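Local coordinates for protein VipE (Legionella pneumophila subsp. pneumophila str. Philadelphia 1, PDB 4QN8) that is an effector of unknown molecular function from a pathogenic Legionella, represented here by the all-helical N-terminal part of the longer protein, at residues Leu19-Leu33 and Ile77-Pro90. Numbering follows the deposited sequence.
Sequences LKNGTISNEELIILL and ILHQLTSRMIELSP
Arg84 reaches out from helix 75-88 and ties in the turn that leads into helix 26-32. Its terminal nitrogens meet one carbonyl end-on: NH2 lies 2.8 Å from Ile24 O, and NH1 closes on the same oxygen at 3.0 Å. NH2 has a second acceptor in Asn26 OD1, also at 2.8 Å and nearly straight (N-H...O 176°). Both oxygens lie in the guanidinium plane, while the Asn26 amide is turned 45° against it. A bend at chi3 turns the guanidinium out of the line of the chain. Leu29 CD2 then sits 3.7 Å above the plane, over the centre of one face; three hydrogen bonds at the edge fix the group's rotation, and the methyl covers that face. A water accepts from Arg84 NH1 and donates to Gly22 O and Gln80 OE1, extending the polar link to the Gly22 turn.

In the fold this is the linker between helices 6-20 and 26-32 lying along helix 75-88; the axes of 26-32 and 77-88 cross at -75°. Gly22, with positive phi, is where the chain leaves helical geometry after helix 6-20; Ser25 N-caps the second helix, its OG accepting from Glu28 N.

Leu33, just past helix 26-32, lays its two methyls against Met85 (a selenomethionine): CD1 lies over the backbone, 3.9 Å from Met85 CA, and CD2 meets the side chain at CG. Glu104 of helix 103-114 touches Leu33 as well. One turn back, Leu29 holds CG anti to its backbone N and divides its branches, CD1 packing against Met85 CG where the two side chains cross at about a right angle, while CD2 also reaches Leu88 CD1. Leu88 fits between Asn26, Leu29, Ile30 and Leu33; its CD1 touches Asn26 OD1 at 3.5 Å, and Ile30 CG1 packs against its CB at 4.0 Å.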
ATOM      1  N   LEU A  19       5.025   8.608  10.128  1.00 24.03           N
ATOM      2  CA  LEU A  19       5.190   7.269   9.566  1.00 20.41           C
ATOM      3  C   LEU A  19       6.621   6.783   9.791  1.00 24.36           C
ATOM      4  O   LEU A  19       6.850   5.660  10.243  1.00 25.10           O
ATOM      5  CB  LEU A  19       4.888   7.274   8.070  1.00 18.03           C
ATOM      6  CG  LEU A  19       3.424   7.375   7.676  1.00 17.03           C
ATOM      7  CD1 LEU A  19       3.276   7.500   6.144  1.00 18.45           C
ATOM      8  CD2 LEU A  19       2.678   6.136   8.180  1.00 23.01           C
ATOM      9  N   LYS A  20       7.587   7.637   9.474  1.00 22.10           N
ATOM     10  CA  LYS A  20       9.000   7.275   9.571  1.00 23.59           C
ATOM     11  C   LYS A  20       9.440   6.756  10.951  1.00 23.44           C
ATOM     12  O   LYS A  20      10.280   5.859  11.039  1.00 25.87           O
ATOM     13  CB  LYS A  20       9.878   8.459   9.155  1.00 31.34           C
ATOM     14  CG  LYS A  20      11.371   8.202   9.277  1.00 36.86           C
ATOM     15  CD  LYS A  20      12.166   9.485   9.070  1.00 44.80           C
ATOM     16  CE  LYS A  20      13.621   9.281   9.457  1.00 49.48           C
ATOM     17  NZ  LYS A  20      14.451  10.490   9.194  1.00 57.83           N
ATOM     18  N   ASN A  21       8.894   7.328  12.022  1.00 21.61           N
ATOM     19  CA  ASN A  21       9.244   6.880  13.367  1.00 22.44           C
ATOM     20  C   ASN A  21       8.166   5.957  13.945  1.00 22.58           C
ATOM     21  O   ASN A  21       8.279   5.493  15.081  1.00 23.19           O
ATOM     22  CB  ASN A  21       9.511   8.069  14.304  1.00 30.84           C
ATOM     23  CG  ASN A  21       8.340   9.046  14.374  1.00 31.01           C
ATOM     24  OD1 ASN A  21       7.178   8.661  14.222  1.00 26.06           O
ATOM     25  ND2 ASN A  21       8.646  10.318  14.625  1.00 35.55           N
ATOM     26  N   GLY A  22       7.123   5.708  13.156  1.00 25.60           N
ATOM     27  CA  GLY A  22       6.070   4.779  13.535  1.00 24.68           C
ATOM     28  C   GLY A  22       5.209   5.242  14.690  1.00 23.38           C
ATOM     29  O   GLY A  22       4.462   4.449  15.280  1.00 23.86           O
ATOM     30  N   THR A  23       5.283   6.531  15.010  1.00 22.90           N
ATOM     31  CA  THR A  23       4.491   7.063  16.113  1.00 21.57           C
ATOM     32  C   THR A  23       3.056   7.402  15.733  1.00 26.38           C
ATOM     33  O   THR A  23       2.256   7.749  16.598  1.00 23.61           O
ATOM     34  CB  THR A  23       5.143   8.306  16.734  1.00 25.97           C
ATOM     35  OG1 THR A  23       5.262   9.332  15.741  1.00 24.86           O
ATOM     36  CG2 THR A  23       6.503   7.955  17.268  1.00 24.16           C
ATOM     37  N   ILE A  24       2.734   7.324  14.445  1.00 22.71           N
ATOM     38  CA  ILE A  24       1.383   7.680  13.993  1.00 19.52           C
ATOM     39  C   ILE A  24       0.319   6.948  14.816  1.00 23.27           C
ATOM     40  O   ILE A  24       0.426   5.743  15.045  1.00 21.98           O
ATOM     41  CB  ILE A  24       1.216   7.399  12.484  1.00 22.07           C
ATOM     42  CG1 ILE A  24      -0.120   7.950  11.972  1.00 29.94           C
ATOM     43  CG2 ILE A  24       1.383   5.917  12.170  1.00 29.24           C
ATOM     44  CD1 ILE A  24      -0.182   8.080  10.445  1.00 22.71           C
ATOM     45  N   SER A  25      -0.683   7.679  15.305  1.00 20.25           N
ATOM     46  CA  SER A  25      -1.681   7.086  16.194  1.00 20.69           C
ATOM     47  C   SER A  25      -2.597   6.171  15.415  1.00 19.17           C
ATOM     48  O   SER A  25      -2.614   6.218  14.176  1.00 21.34           O
ATOM     49  CB  SER A  25      -2.508   8.171  16.882  1.00 26.92           C
ATOM     50  OG  SER A  25      -3.310   8.861  15.935  1.00 26.99           O
ATOM     51  N   ASN A  26      -3.358   5.324  16.112  1.00 19.20           N
ATOM     52  CA  ASN A  26      -4.338   4.503  15.399  1.00 18.93           C
ATOM     53  C   ASN A  26      -5.342   5.385  14.639  1.00 20.78           C
ATOM     54  O   ASN A  26      -5.760   5.055  13.521  1.00 22.95           O
ATOM     55  CB  ASN A  26      -5.086   3.563  16.361  1.00 20.95           C
ATOM     56  CG  ASN A  26      -4.252   2.370  16.783  1.00 23.94           C
ATOM     57  OD1 ASN A  26      -3.218   2.075  16.175  1.00 21.06           O
ATOM     58  ND2 ASN A  26      -4.705   1.666  17.831  1.00 23.12           N
ATOM     59  N   GLU A  27      -5.742   6.500  15.242  1.00 20.27           N
ATOM     60  CA  GLU A  27      -6.740   7.362  14.591  1.00 24.21           C
ATOM     61  C   GLU A  27      -6.214   7.989  13.318  1.00 24.62           C
ATOM     62  O   GLU A  27      -6.913   8.038  12.305  1.00 24.45           O
ATOM     63  CB  GLU A  27      -7.246   8.474  15.514  1.00 23.75           C
ATOM     64  CG  GLU A  27      -8.156   7.987  16.623  1.00 24.16           C
ATOM     65  CD  GLU A  27      -7.369   7.361  17.746  1.00 33.20           C
ATOM     66  OE1 GLU A  27      -7.965   6.608  18.547  1.00 32.48           O
ATOM     67  OE2 GLU A  27      -6.146   7.637  17.826  1.00 31.18           O
ATOM     68  N   GLU A  28      -4.995   8.511  13.373  1.00 21.45           N
ATOM     69  CA  GLU A  28      -4.432   9.139  12.181  1.00 23.57           C
ATOM     70  C   GLU A  28      -4.062   8.108  11.108  1.00 25.24           C
ATOM     71  O   GLU A  28      -4.122   8.405   9.914  1.00 25.08           O
ATOM     72  CB  GLU A  28      -3.257  10.056  12.541  1.00 25.33           C
ATOM     73  CG  GLU A  28      -3.701  11.320  13.276  1.00 31.48           C
ATOM     74  CD  GLU A  28      -4.723  12.131  12.479  1.00 35.82           C
ATOM     75  OE1 GLU A  28      -4.393  12.575  11.355  1.00 33.77           O
ATOM     76  OE2 GLU A  28      -5.861  12.316  12.972  1.00 29.44           O
ATOM     77  N   LEU A  29      -3.718   6.891  11.528  1.00 18.21           N
ATOM     78  CA  LEU A  29      -3.414   5.827  10.575  1.00 16.86           C
ATOM     79  C   LEU A  29      -4.716   5.388   9.889  1.00 16.78           C
ATOM     80  O   LEU A  29      -4.760   5.134   8.686  1.00 16.57           O
ATOM     81  CB  LEU A  29      -2.753   4.650  11.303  1.00 17.11           C
ATOM     82  CG  LEU A  29      -2.182   3.516  10.448  1.00 20.06           C
ATOM     83  CD1 LEU A  29      -1.272   4.058   9.355  1.00 23.99           C
ATOM     84  CD2 LEU A  29      -1.412   2.522  11.321  1.00 19.06           C
ATOM     85  N   ILE A  30      -5.788   5.339  10.658  1.00 19.15           N
ATOM     86  CA  ILE A  30      -7.093   4.988  10.108  1.00 17.50           C
ATOM     87  C   ILE A  30      -7.495   6.034   9.064  1.00 18.89           C
ATOM     88  O   ILE A  30      -8.006   5.696   7.989  1.00 22.40           O
ATOM     89  CB  ILE A  30      -8.114   4.869  11.243  1.00 21.83           C
ATOM     90  CG1 ILE A  30      -7.965   3.500  11.907  1.00 19.83           C
ATOM     91  CG2 ILE A  30      -9.541   5.070  10.738  1.00 25.82           C
ATOM     92  CD1 ILE A  30      -8.634   3.403  13.277  1.00 20.86           C
ATOM     93  N   ILE A  31      -7.247   7.302   9.366  1.00 24.40           N
ATOM     94  CA  ILE A  31      -7.578   8.375   8.427  1.00 18.98           C
ATOM     95  C   ILE A  31      -6.720   8.273   7.156  1.00 24.62           C
ATOM     96  O   ILE A  31      -7.210   8.446   6.036  1.00 22.80           O
ATOM     97  CB  ILE A  31      -7.459   9.771   9.095  1.00 26.22           C
ATOM     98  CG1 ILE A  31      -8.573   9.943  10.138  1.00 25.07           C
ATOM     99  CG2 ILE A  31      -7.544  10.877   8.064  1.00 27.70           C
ATOM    100  CD1 ILE A  31      -8.434  11.183  11.017  1.00 29.75           C
ATOM    101  N   LEU A  32      -5.437   7.983   7.330  1.00 19.17           N
ATOM    102  CA  LEU A  32      -4.540   7.796   6.200  1.00 19.84           C
ATOM    103  C   LEU A  32      -5.024   6.648   5.308  1.00 23.12           C
ATOM    104  O   LEU A  32      -4.904   6.709   4.081  1.00 21.63           O
ATOM    105  CB  LEU A  32      -3.119   7.517   6.710  1.00 19.30           C
ATOM    106  CG  LEU A  32      -2.036   7.306   5.654  1.00 19.55           C
ATOM    107  CD1 LEU A  32      -1.881   8.572   4.789  1.00 19.05           C
ATOM    108  CD2 LEU A  32      -0.689   6.934   6.310  1.00 20.71           C
ATOM    109  N   LEU A  33      -5.607   5.629   5.932  1.00 19.87           N
ATOM    110  CA  LEU A  33      -6.091   4.449   5.220  1.00 21.57           C
ATOM    111  C   LEU A  33      -7.482   4.640   4.584  1.00 18.92           C
ATOM    112  O   LEU A  33      -8.004   3.726   3.958  1.00 22.21           O
ATOM    113  CB  LEU A  33      -6.087   3.247   6.178  1.00 20.30           C
ATOM    114  CG  LEU A  33      -4.694   2.758   6.575  1.00 19.08           C
ATOM    115  CD1 LEU A  33      -4.725   1.850   7.825  1.00 22.20           C
ATOM    116  CD2 LEU A  33      -4.032   2.042   5.410  1.00 28.35           C
ATOM    117  N   ILE A  77      10.464  -1.200  11.300  1.00 19.52           N
ATOM    118  CA  ILE A  77       9.430  -0.148  11.314  1.00 18.33           C
ATOM    119  C   ILE A  77       8.424  -0.352  10.178  1.00 22.10           C
ATOM    120  O   ILE A  77       7.205  -0.251  10.376  1.00 21.24           O
ATOM    121  CB  ILE A  77      10.019   1.284  11.247  1.00 26.45           C
ATOM    122  CG1 ILE A  77      10.816   1.606  12.518  1.00 33.87           C
ATOM    123  CG2 ILE A  77       8.900   2.310  11.078  1.00 20.27           C
ATOM    124  CD1 ILE A  77       9.956   2.034  13.692  1.00 36.68           C
ATOM    125  N   LEU A  78       8.933  -0.644   8.984  1.00 17.50           N
ATOM    126  CA  LEU A  78       8.079  -0.978   7.858  1.00 13.18           C
ATOM    127  C   LEU A  78       7.202  -2.194   8.149  1.00 14.05           C
ATOM    128  O   LEU A  78       6.011  -2.196   7.812  1.00 17.95           O
ATOM    129  CB  LEU A  78       8.945  -1.221   6.620  1.00 13.58           C
ATOM    130  CG  LEU A  78       8.303  -1.902   5.424  1.00 15.65           C
ATOM    131  CD1 LEU A  78       7.273  -0.989   4.758  1.00 16.24           C
ATOM    132  CD2 LEU A  78       9.429  -2.276   4.457  1.00 17.87           C
ATOM    133  N   HIS A  79       7.762  -3.213   8.789  1.00 15.59           N
ATOM    134  CA  HIS A  79       6.965  -4.416   9.061  1.00 17.43           C
ATOM    135  C   HIS A  79       5.819  -4.089  10.012  1.00 19.51           C
ATOM    136  O   HIS A  79       4.682  -4.524   9.824  1.00 18.45           O
ATOM    137  CB  HIS A  79       7.819  -5.530   9.650  1.00 18.35           C
ATOM    138  CG  HIS A  79       7.068  -6.805   9.832  1.00 22.62           C
ATOM    139  ND1 HIS A  79       6.801  -7.656   8.780  1.00 24.73           N
ATOM    140  CD2 HIS A  79       6.487  -7.354  10.924  1.00 27.64           C
ATOM    141  CE1 HIS A  79       6.103  -8.690   9.225  1.00 32.75           C
ATOM    142  NE2 HIS A  79       5.895  -8.528  10.519  1.00 26.19           N
ATOM    143  N   GLN A  80       6.139  -3.303  11.032  1.00 16.52           N
ATOM    144  CA  GLN A  80       5.190  -2.917  12.078  1.00 19.29           C
ATOM    145  C   GLN A  80       4.087  -2.060  11.459  1.00 17.36           C
ATOM    146  O   GLN A  80       2.897  -2.279  11.715  1.00 18.91           O
ATOM    147  CB  GLN A  80       5.967  -2.132  13.143  1.00 23.19           C
ATOM    148  CG  GLN A  80       5.286  -1.838  14.456  1.00 34.15           C
ATOM    149  CD  GLN A  80       6.247  -1.128  15.416  1.00 31.03           C
ATOM    150  OE1 GLN A  80       6.779  -0.059  15.093  1.00 30.17           O
ATOM    151  NE2 GLN A  80       6.496  -1.734  16.585  1.00 34.35           N
ATOM    152  N   LEU A  81       4.467  -1.100  10.621  1.00 15.92           N
ATOM    153  CA  LEU A  81       3.466  -0.258   9.960  1.00 13.92           C
ATOM    154  C   LEU A  81       2.542  -1.104   9.091  1.00 18.59           C
ATOM    155  O   LEU A  81       1.324  -0.954   9.139  1.00 16.07           O
ATOM    156  CB  LEU A  81       4.111   0.839   9.107  1.00 17.58           C
ATOM    157  CG  LEU A  81       4.693   2.057   9.823  1.00 24.06           C
ATOM    158  CD1 LEU A  81       5.449   2.926   8.822  1.00 22.17           C
ATOM    159  CD2 LEU A  81       3.601   2.859  10.516  1.00 21.55           C
ATOM    160  N   THR A  82       3.112  -2.016   8.317  1.00 14.07           N
ATOM    161  CA  THR A  82       2.288  -2.845   7.439  1.00 14.19           C
ATOM    162  C   THR A  82       1.300  -3.708   8.236  1.00 13.69           C
ATOM    163  O   THR A  82       0.128  -3.866   7.848  1.00 14.40           O
ATOM    164  CB  THR A  82       3.189  -3.718   6.565  1.00 16.73           C
ATOM    165  OG1 THR A  82       3.999  -2.856   5.759  1.00 16.56           O
ATOM    166  CG2 THR A  82       2.361  -4.628   5.647  1.00 16.52           C
ATOM    167  N   SER A  83       1.753  -4.250   9.354  1.00 16.48           N
ATOM    168  CA  SER A  83       0.874  -5.074  10.187  1.00 14.10           C
ATOM    169  C   SER A  83      -0.274  -4.259  10.770  1.00 19.86           C
ATOM    170  O   SER A  83      -1.422  -4.729  10.816  1.00 19.93           O
ATOM    171  CB  SER A  83       1.654  -5.724  11.334  1.00 23.57           C
ATOM    172  OG  SER A  83       2.555  -6.693  10.841  1.00 31.53           O
ATOM    173  N   ARG A  84       0.034  -3.047  11.217  1.00 18.70           N
ATOM    174  CA  ARG A  84      -0.995  -2.164  11.735  1.00 19.19           C
ATOM    175  C   ARG A  84      -1.993  -1.809  10.653  1.00 18.98           C
ATOM    176  O   ARG A  84      -3.197  -1.780  10.898  1.00 17.85           O
ATOM    177  CB  ARG A  84      -0.379  -0.889  12.305  1.00 16.65           C
ATOM    178  CG  ARG A  84       0.389  -1.105  13.568  1.00 20.48           C
ATOM    179  CD  ARG A  84       0.979   0.206  14.013  1.00 22.01           C
ATOM    180  NE  ARG A  84      -0.037   1.115  14.550  1.00 20.46           N
ATOM    181  CZ  ARG A  84       0.142   2.430  14.649  1.00 26.09           C
ATOM    182  NH1 ARG A  84       1.277   2.975  14.224  1.00 26.55           N
ATOM    183  NH2 ARG A  84      -0.812   3.202  15.157  1.00 24.27           N
HETATM  184  N   MSE A  85      -1.500  -1.546   9.445  1.00 14.10           N
HETATM  185  CA  MSE A  85      -2.392  -1.175   8.363  1.00 14.50           C
HETATM  186  C   MSE A  85      -3.347  -2.313   8.040  1.00 16.31           C
HETATM  187  O   MSE A  85      -4.530  -2.081   7.763  1.00 17.12           O
HETATM  188  CB  MSE A  85      -1.596  -0.760   7.120  1.00 16.31           C
HETATM  189  CG  MSE A  85      -0.834   0.542   7.326  1.00 16.21           C
HETATM  190 SE   MSE A  85       0.149   0.908   5.692  0.74 20.29          SE
HETATM  191  CE  MSE A  85       0.992   2.584   6.194  1.00 18.98           C
ATOM    192  N   ILE A  86      -2.848  -3.537   8.100  1.00 14.81           N
ATOM    193  CA  ILE A  86      -3.697  -4.696   7.831  1.00 15.09           C
ATOM    194  C   ILE A  86      -4.759  -4.821   8.936  1.00 21.81           C
ATOM    195  O   ILE A  86      -5.936  -5.062   8.646  1.00 20.67           O
ATOM    196  CB  ILE A  86      -2.856  -5.993   7.646  1.00 16.18           C
ATOM    197  CG1 ILE A  86      -2.159  -5.951   6.277  1.00 15.61           C
ATOM    198  CG2 ILE A  86      -3.721  -7.240   7.767  1.00 13.94           C
ATOM    199  CD1 ILE A  86      -0.874  -6.763   6.164  1.00 17.21           C
ATOM    200  N   GLU A  87      -4.363  -4.622  10.192  1.00 21.61           N
ATOM    201  CA  GLU A  87      -5.325  -4.702  11.309  1.00 21.20           C
ATOM    202  C   GLU A  87      -6.392  -3.617  11.251  1.00 22.99           C
ATOM    203  O   GLU A  87      -7.551  -3.861  11.612  1.00 24.25           O
ATOM    204  CB  GLU A  87      -4.615  -4.569  12.658  1.00 20.84           C
ATOM    205  CG  GLU A  87      -3.920  -5.798  13.182  1.00 27.45           C
ATOM    206  CD  GLU A  87      -3.074  -5.463  14.393  1.00 26.97           C
ATOM    207  OE1 GLU A  87      -2.433  -4.384  14.379  1.00 28.74           O
ATOM    208  OE2 GLU A  87      -3.053  -6.259  15.353  1.00 32.17           O
ATOM    209  N   LEU A  88      -5.998  -2.419  10.819  1.00 14.87           N
ATOM    210  CA  LEU A  88      -6.859  -1.233  10.922  1.00 16.55           C
ATOM    211  C   LEU A  88      -7.591  -0.837   9.651  1.00 19.81           C
ATOM    212  O   LEU A  88      -8.434   0.056   9.694  1.00 21.69           O
ATOM    213  CB  LEU A  88      -6.049  -0.029  11.383  1.00 14.01           C
ATOM    214  CG  LEU A  88      -5.450  -0.175  12.776  1.00 20.50           C
ATOM    215  CD1 LEU A  88      -4.542   1.021  13.061  1.00 22.32           C
ATOM    216  CD2 LEU A  88      -6.528  -0.314  13.863  1.00 23.68           C
ATOM    217  N   SER A  89      -7.244  -1.475   8.534  1.00 24.73           N
ATOM    218  CA  SER A  89      -7.866  -1.196   7.235  1.00 24.64           C
ATOM    219  C   SER A  89      -9.382  -1.323   7.342  1.00 26.91           C
ATOM    220  O   SER A  89      -9.876  -2.221   8.026  1.00 22.32           O
ATOM    221  CB  SER A  89      -7.352  -2.169   6.175  1.00 28.10           C
ATOM    222  OG  SER A  89      -6.027  -1.859   5.811  1.00 50.38           O
ATOM    223  N   PRO A  90     -10.119  -0.405   6.693  1.00 23.36           N
ATOM    224  CA  PRO A  90     -11.573  -0.335   6.855  1.00 26.59           C
ATOM    225  C   PRO A  90     -12.256  -1.583   6.338  1.00 22.04           C
ATOM    226  O   PRO A  90     -11.816  -2.154   5.336  1.00 31.20           O
ATOM    227  CB  PRO A  90     -11.970   0.876   6.000  1.00 33.22           C
ATOM    228  CG  PRO A  90     -10.833   1.064   5.043  1.00 33.17           C
ATOM    229  CD  PRO A  90      -9.615   0.650   5.795  1.00 25.52           C
TER
HETATM  230  O   HOH W   1       4.126   1.749  14.404  1.00 21.22           O